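Local coordinates for methyl-accepting chemotaxis protein (Vibrio parahaemolyticus, PDB 4EXO), which probably senses small carboxylates such as pyruvate through its periplasmic PAS-like Cache domain and relays the signal to the chemotaxis machinery, at residues M22-D36 against Y127-T140. Numbering follows the deposited sequence.
Sequences MMMGVTAIKPLYDSD and YAEYLQKWDWVLGT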
loop_
_atom_site.group_PDB
_atom_site.type_symbol
_atom_site.label_atom_id
_atom_site.label_comp_id
_atom_site.label_asym_id
_atom_site.label_seq_id
_atom_site.Cartn_x
_atom_site.Cartn_y
_atom_site.Cartn_z
HETATM N N MSE A 22 -1.173 -6.017 1.461
HETATM C CA MSE A 22 -0.431 -7.096 0.815
HETATM C C MSE A 22 -0.487 -6.932 -0.715
HETATM O O MSE A 22 0.531 -7.094 -1.394
HETATM C CB MSE A 22 -0.969 -8.493 1.212
HETATM C CG MSE A 22 -0.220 -9.670 0.532
HETATM SE SE MSE A 22 1.729 -9.724 0.884
HETATM C CE MSE A 22 1.636 -9.621 2.804
HETATM N N MSE A 23 -1.670 -6.649 -1.252
HETATM C CA MSE A 23 -1.811 -6.403 -2.688
HETATM C C MSE A 23 -0.871 -5.317 -3.176
HETATM O O MSE A 23 -0.245 -5.455 -4.219
HETATM C CB MSE A 23 -3.249 -6.038 -3.085
HETATM C CG MSE A 23 -3.385 -6.014 -4.579
HETATM SE SE MSE A 23 -5.236 -5.637 -5.100
HETATM C CE MSE A 23 -6.109 -7.336 -4.757
HETATM N N MSE A 24 -0.732 -4.245 -2.403
HETATM C CA MSE A 24 0.178 -3.170 -2.799
HETATM C C MSE A 24 1.623 -3.618 -2.900
HETATM O O MSE A 24 2.328 -3.232 -3.833
HETATM C CB MSE A 24 0.046 -1.980 -1.849
HETATM C CG MSE A 24 -1.352 -1.415 -1.860
HETATM SE SE MSE A 24 -1.444 0.283 -0.935
HETATM C CE MSE A 24 -0.388 1.392 -2.111
ATOM N N GLY A 25 2.065 -4.420 -1.934
ATOM C CA GLY A 25 3.430 -4.917 -1.940
ATOM C C GLY A 25 3.679 -5.872 -3.119
ATOM O O GLY A 25 4.648 -5.722 -3.848
ATOM N N VAL A 26 2.759 -6.818 -3.311
ATOM C CA VAL A 26 2.822 -7.779 -4.390
ATOM C C VAL A 26 2.799 -7.088 -5.773
ATOM O O VAL A 26 3.567 -7.456 -6.684
ATOM C CB VAL A 26 1.700 -8.867 -4.236
ATOM C CG1 VAL A 26 1.606 -9.787 -5.508
ATOM C CG2 VAL A 26 1.976 -9.730 -2.957
ATOM N N THR A 27 1.961 -6.077 -5.918
ATOM C CA THR A 27 1.891 -5.383 -7.206
ATOM C C THR A 27 3.059 -4.406 -7.404
ATOM O O THR A 27 3.518 -4.247 -8.522
ATOM C CB THR A 27 0.519 -4.704 -7.428
ATOM O OG1 THR A 27 0.236 -3.813 -6.348
ATOM C CG2 THR A 27 -0.591 -5.772 -7.482
ATOM N N ALA A 28 3.574 -3.804 -6.329
ATOM C CA ALA A 28 4.747 -2.933 -6.448
ATOM C C ALA A 28 5.951 -3.644 -7.061
ATOM O O ALA A 28 6.735 -3.006 -7.786
ATOM C CB ALA A 28 5.126 -2.288 -5.097
ATOM N N ILE A 29 6.108 -4.946 -6.762
ATOM C CA ILE A 29 7.249 -5.718 -7.271
ATOM C C ILE A 29 6.878 -6.563 -8.487
ATOM O O ILE A 29 7.693 -7.308 -9.001
ATOM C CB ILE A 29 7.885 -6.605 -6.161
ATOM C CG1 ILE A 29 6.878 -7.669 -5.688
ATOM C CG2 ILE A 29 8.378 -5.697 -4.994
ATOM C CD1 ILE A 29 7.482 -8.958 -5.142
ATOM N N LYS A 30 5.643 -6.442 -8.963
ATOM C CA LYS A 30 5.201 -7.294 -10.075
ATOM C C LYS A 30 6.062 -7.193 -11.367
ATOM O O LYS A 30 6.379 -8.219 -11.973
ATOM C CB LYS A 30 3.707 -7.074 -10.356
ATOM C CG LYS A 30 3.131 -8.052 -11.342
ATOM C CD LYS A 30 1.606 -8.128 -11.242
ATOM C CE LYS A 30 1.083 -9.257 -12.160
ATOM N NZ LYS A 30 1.301 -8.918 -13.575
ATOM N N PRO A 31 6.445 -5.968 -11.784
ATOM C CA PRO A 31 7.301 -5.845 -12.993
ATOM C C PRO A 31 8.587 -6.651 -12.827
ATOM O O PRO A 31 8.975 -7.406 -13.732
ATOM C CB PRO A 31 7.642 -4.353 -13.025
ATOM C CG PRO A 31 6.458 -3.697 -12.340
ATOM C CD PRO A 31 6.087 -4.644 -11.231
ATOM N N LEU A 32 9.200 -6.548 -11.644
ATOM C CA LEU A 32 10.409 -7.317 -11.329
ATOM C C LEU A 32 10.181 -8.827 -11.238
ATOM O O LEU A 32 10.956 -9.623 -11.808
ATOM C CB LEU A 32 11.017 -6.800 -10.027
ATOM C CG LEU A 32 11.640 -5.410 -10.010
ATOM C CD1 LEU A 32 11.846 -4.932 -8.552
ATOM C CD2 LEU A 32 12.962 -5.353 -10.767
ATOM N N TYR A 33 9.133 -9.225 -10.523
ATOM C CA TYR A 33 8.783 -10.622 -10.328
ATOM C C TYR A 33 8.517 -11.293 -11.678
ATOM O O TYR A 33 9.055 -12.366 -11.942
ATOM C CB TYR A 33 7.524 -10.713 -9.465
ATOM C CG TYR A 33 7.145 -12.097 -8.955
ATOM C CD1 TYR A 33 7.927 -12.751 -7.982
ATOM C CD2 TYR A 33 5.962 -12.716 -9.378
ATOM C CE1 TYR A 33 7.566 -14.010 -7.475
ATOM C CE2 TYR A 33 5.590 -13.987 -8.878
ATOM C CZ TYR A 33 6.403 -14.614 -7.920
ATOM O OH TYR A 33 6.016 -15.841 -7.411
ATOM N N ASP A 34 7.679 -10.653 -12.497
ATOM C CA ASP A 34 7.279 -11.192 -13.794
ATOM C C ASP A 34 8.469 -11.349 -14.763
ATOM O O ASP A 34 8.536 -12.348 -15.480
ATOM C CB ASP A 34 6.149 -10.361 -14.424
ATOM C CG ASP A 34 4.803 -10.571 -13.730
ATOM O OD1 ASP A 34 4.658 -11.484 -12.893
ATOM O OD2 ASP A 34 3.858 -9.819 -14.015
ATOM N N SER A 35 9.386 -10.377 -14.772
ATOM C CA SER A 35 10.555 -10.384 -15.656
ATOM C C SER A 35 11.809 -11.066 -15.097
ATOM O O SER A 35 12.875 -11.028 -15.730
ATOM C CB SER A 35 10.922 -8.951 -16.062
ATOM O OG SER A 35 11.464 -8.225 -14.969
ATOM N N ASP A 36 11.693 -11.666 -13.916
ATOM C CA ASP A 36 12.841 -12.250 -13.255
ATOM C C ASP A 36 13.405 -13.435 -14.054
ATOM O O ASP A 36 12.642 -14.232 -14.618
ATOM C CB ASP A 36 12.439 -12.737 -11.868
ATOM C CG ASP A 36 13.591 -13.335 -11.109
ATOM O OD1 ASP A 36 14.515 -12.577 -10.753
ATOM O OD2 ASP A 36 13.579 -14.567 -10.868
ATOM N N TYR A 127 -0.426 -11.418 8.286
ATOM C CA TYR A 127 -1.083 -11.859 7.064
ATOM C C TYR A 127 0.040 -12.104 6.040
ATOM O O TYR A 127 0.898 -11.257 5.837
ATOM C CB TYR A 127 -2.122 -10.840 6.541
ATOM C CG TYR A 127 -2.687 -11.334 5.214
ATOM C CD1 TYR A 127 -3.488 -12.471 5.171
ATOM C CD2 TYR A 127 -2.313 -10.730 4.011
ATOM C CE1 TYR A 127 -3.961 -12.973 3.945
ATOM C CE2 TYR A 127 -2.791 -11.210 2.779
ATOM C CZ TYR A 127 -3.605 -12.342 2.772
ATOM O OH TYR A 127 -4.093 -12.832 1.593
ATOM N N ALA A 128 0.070 -13.301 5.456
ATOM C CA ALA A 128 1.104 -13.692 4.497
ATOM C C ALA A 128 0.535 -14.354 3.205
ATOM O O ALA A 128 -0.525 -15.066 3.231
ATOM C CB ALA A 128 2.152 -14.613 5.198
ATOM N N GLU A 129 1.207 -14.057 2.082
ATOM C CA GLU A 129 0.902 -14.647 0.788
ATOM C C GLU A 129 2.164 -15.301 0.237
ATOM O O GLU A 129 3.296 -14.829 0.467
ATOM C CB GLU A 129 0.327 -13.589 -0.181
ATOM C CG GLU A 129 -1.187 -13.339 0.044
ATOM C CD GLU A 129 -1.817 -12.279 -0.933
ATOM O OE1 GLU A 129 -1.112 -11.884 -1.927
ATOM O OE2 GLU A 129 -2.999 -11.859 -0.659
ATOM N N TYR A 130 1.982 -16.423 -0.449
ATOM C CA TYR A 130 3.128 -17.191 -0.951
ATOM C C TYR A 130 3.425 -16.825 -2.402
ATOM O O TYR A 130 2.500 -16.818 -3.247
ATOM C CB TYR A 130 2.836 -18.698 -0.815
ATOM C CG TYR A 130 3.996 -19.576 -1.255
ATOM C CD1 TYR A 130 5.278 -19.379 -0.736
ATOM C CD2 TYR A 130 3.816 -20.602 -2.192
ATOM C CE1 TYR A 130 6.358 -20.177 -1.130
ATOM C CE2 TYR A 130 4.887 -21.409 -2.601
ATOM C CZ TYR A 130 6.159 -21.186 -2.075
ATOM O OH TYR A 130 7.238 -21.964 -2.461
ATOM N N LEU A 131 4.679 -16.470 -2.672
ATOM C CA LEU A 131 5.165 -16.091 -3.995
ATOM C C LEU A 131 6.085 -17.204 -4.510
ATOM O O LEU A 131 7.301 -17.227 -4.244
ATOM C CB LEU A 131 5.933 -14.766 -3.924
ATOM C CG LEU A 131 5.124 -13.522 -3.542
ATOM C CD1 LEU A 131 6.083 -12.335 -3.452
ATOM C CD2 LEU A 131 4.042 -13.246 -4.586
ATOM N N GLN A 132 5.494 -18.162 -5.211
ATOM C CA GLN A 132 6.185 -19.444 -5.393
ATOM C C GLN A 132 7.478 -19.371 -6.221
ATOM O O GLN A 132 8.404 -20.163 -5.994
ATOM C CB GLN A 132 5.215 -20.480 -5.976
ATOM C CG GLN A 132 4.644 -20.075 -7.323
ATOM C CD GLN A 132 5.517 -20.546 -8.502
ATOM O OE1 GLN A 132 6.487 -21.321 -8.330
ATOM N NE2 GLN A 132 5.185 -20.059 -9.697
ATOM N N LYS A 133 7.554 -18.425 -7.162
ATOM C CA LYS A 133 8.713 -18.318 -8.070
ATOM C C LYS A 133 9.994 -18.093 -7.297
ATOM O O LYS A 133 11.034 -18.648 -7.635
ATOM C CB LYS A 133 8.526 -17.170 -9.058
ATOM C CG LYS A 133 9.643 -17.082 -10.109
ATOM C CD LYS A 133 9.445 -15.896 -11.083
ATOM C CE LYS A 133 8.119 -15.928 -11.788
ATOM N NZ LYS A 133 8.142 -14.854 -12.863
ATOM N N TRP A 134 9.892 -17.295 -6.229
ATOM C CA TRP A 134 11.013 -17.025 -5.338
ATOM C C TRP A 134 11.034 -17.812 -4.013
ATOM O O TRP A 134 11.977 -17.645 -3.225
ATOM C CB TRP A 134 11.039 -15.522 -5.054
ATOM C CG TRP A 134 11.438 -14.743 -6.252
ATOM C CD1 TRP A 134 11.984 -15.234 -7.416
ATOM C CD2 TRP A 134 11.361 -13.337 -6.406
ATOM N NE1 TRP A 134 12.236 -14.202 -8.292
ATOM C CE2 TRP A 134 11.864 -13.025 -7.690
ATOM C CE3 TRP A 134 10.905 -12.300 -5.584
ATOM C CZ2 TRP A 134 11.935 -11.712 -8.165
ATOM C CZ3 TRP A 134 10.975 -10.996 -6.063
ATOM C CH2 TRP A 134 11.478 -10.715 -7.337
ATOM N N ASP A 135 10.033 -18.672 -3.799
ATOM C CA ASP A 135 9.775 -19.352 -2.533
ATOM C C ASP A 135 9.790 -18.312 -1.393
ATOM O O ASP A 135 10.491 -18.497 -0.395
ATOM C CB ASP A 135 10.819 -20.463 -2.254
ATOM C CG ASP A 135 10.458 -21.337 -1.077
ATOM O OD1 ASP A 135 9.256 -21.643 -0.891
ATOM O OD2 ASP A 135 11.388 -21.747 -0.313
ATOM N N TRP A 136 9.058 -17.213 -1.566
ATOM C CA TRP A 136 8.897 -16.233 -0.487
ATOM C C TRP A 136 7.497 -16.312 0.069
ATOM O O TRP A 136 6.512 -16.165 -0.669
ATOM C CB TRP A 136 9.154 -14.801 -0.948
ATOM C CG TRP A 136 10.597 -14.444 -1.198
ATOM C CD1 TRP A 136 11.702 -15.241 -1.038
ATOM C CD2 TRP A 136 11.077 -13.175 -1.645
ATOM N NE1 TRP A 136 12.844 -14.539 -1.367
ATOM C CE2 TRP A 136 12.481 -13.274 -1.764
ATOM C CE3 TRP A 136 10.454 -11.960 -1.960
ATOM C CZ2 TRP A 136 13.275 -12.184 -2.151
ATOM C CZ3 TRP A 136 11.244 -10.888 -2.382
ATOM C CH2 TRP A 136 12.629 -11.009 -2.471
ATOM N N VAL A 137 7.435 -16.502 1.386
ATOM C CA VAL A 137 6.240 -16.241 2.172
ATOM C C VAL A 137 6.401 -14.796 2.628
ATOM O O VAL A 137 7.193 -14.501 3.542
ATOM C CB VAL A 137 6.153 -17.194 3.372
ATOM C CG1 VAL A 137 4.934 -16.846 4.254
ATOM C CG2 VAL A 137 6.054 -18.651 2.898
ATOM N N LEU A 138 5.697 -13.919 1.930
ATOM C CA LEU A 138 5.786 -12.457 2.146
ATOM C C LEU A 138 4.657 -12.072 3.099
ATOM O O LEU A 138 3.514 -12.416 2.837
ATOM C CB LEU A 138 5.597 -11.728 0.814
ATOM C CG LEU A 138 5.567 -10.183 0.828
ATOM C CD1 LEU A 138 6.923 -9.629 1.331
ATOM C CD2 LEU A 138 5.237 -9.604 -0.564
ATOM N N GLY A 139 4.972 -11.334 4.163
ATOM C CA GLY A 139 3.985 -11.055 5.209
ATOM C C GLY A 139 4.024 -9.626 5.721
ATOM O O GLY A 139 5.013 -8.928 5.528
ATOM N N THR A 140 2.946 -9.208 6.374
ATOM C CA THR A 140 2.919 -7.960 7.103
ATOM C C THR A 140 1.944 -8.195 8.260
ATOM O O THR A 140 1.565 -9.348 8.536
ATOM C CB THR A 140 2.508 -6.739 6.198
ATOM O OG1 THR A 140 2.543 -5.540 7.011
ATOM C CG2 THR A 140 1.090 -6.898 5.646
HETATM O O HOH W 1 5.440 -14.228 -13.018
#
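With chi1 near trans in both Tyr33 (-170°) and Lys133, the phenol of one and the aliphatic chain of the other run past each other in opposite directions, joining the short helix 30-34 to the turn of a beta hairpin. The example illustrates how a PAS-like Cache domain seats its long N-terminal helix, and the helical turn after it, on one face of the antiparallel sheet. Selenomethionine Met22 fastens the other end: bent at chi2 and chi3, it lays CE against the backbone of both strands, 3.4 Å from Leu138 O. Its CB meets the edge of the Tyr127 ring, 3.6 Å from CE2, while CG passes alongside the carboxylate of Glu129, which Tyr127 OH grips at the anti lone pair of OE2. Val26 and Ile29 continue the apolar seam; CD1 of Ile29 reaches tip to tip toward CD1 of Leu131, 4.0 Å away. At the turn, Tyr33 points its edge at the face of Trp134 in a T-shaped stack, with CD1 over the centre of the indole. The phenol oxygen is fixed by a bond from Lys133 N to Tyr33 OH (3.0 Å), and the ammonium curls over the phenol face in a cation-pi contact. That same Lys133 NZ donates to Tyr33 O at 2.8 Å, and a water links it to Asp34 OD1. Helix 42-51 also packs against Trp134 and Ile29. Beyond the short helix, Asp36 is anchored mainly by the following loop, with OD1 taking Asn41 N and OD2 taking Gly39 N. Trp134 NE1 adds a nearly straight bond to Asp36 OD2, 2.9 Å long at 172°, which lies in the indole plane yet meets the carboxylate from above its own plane.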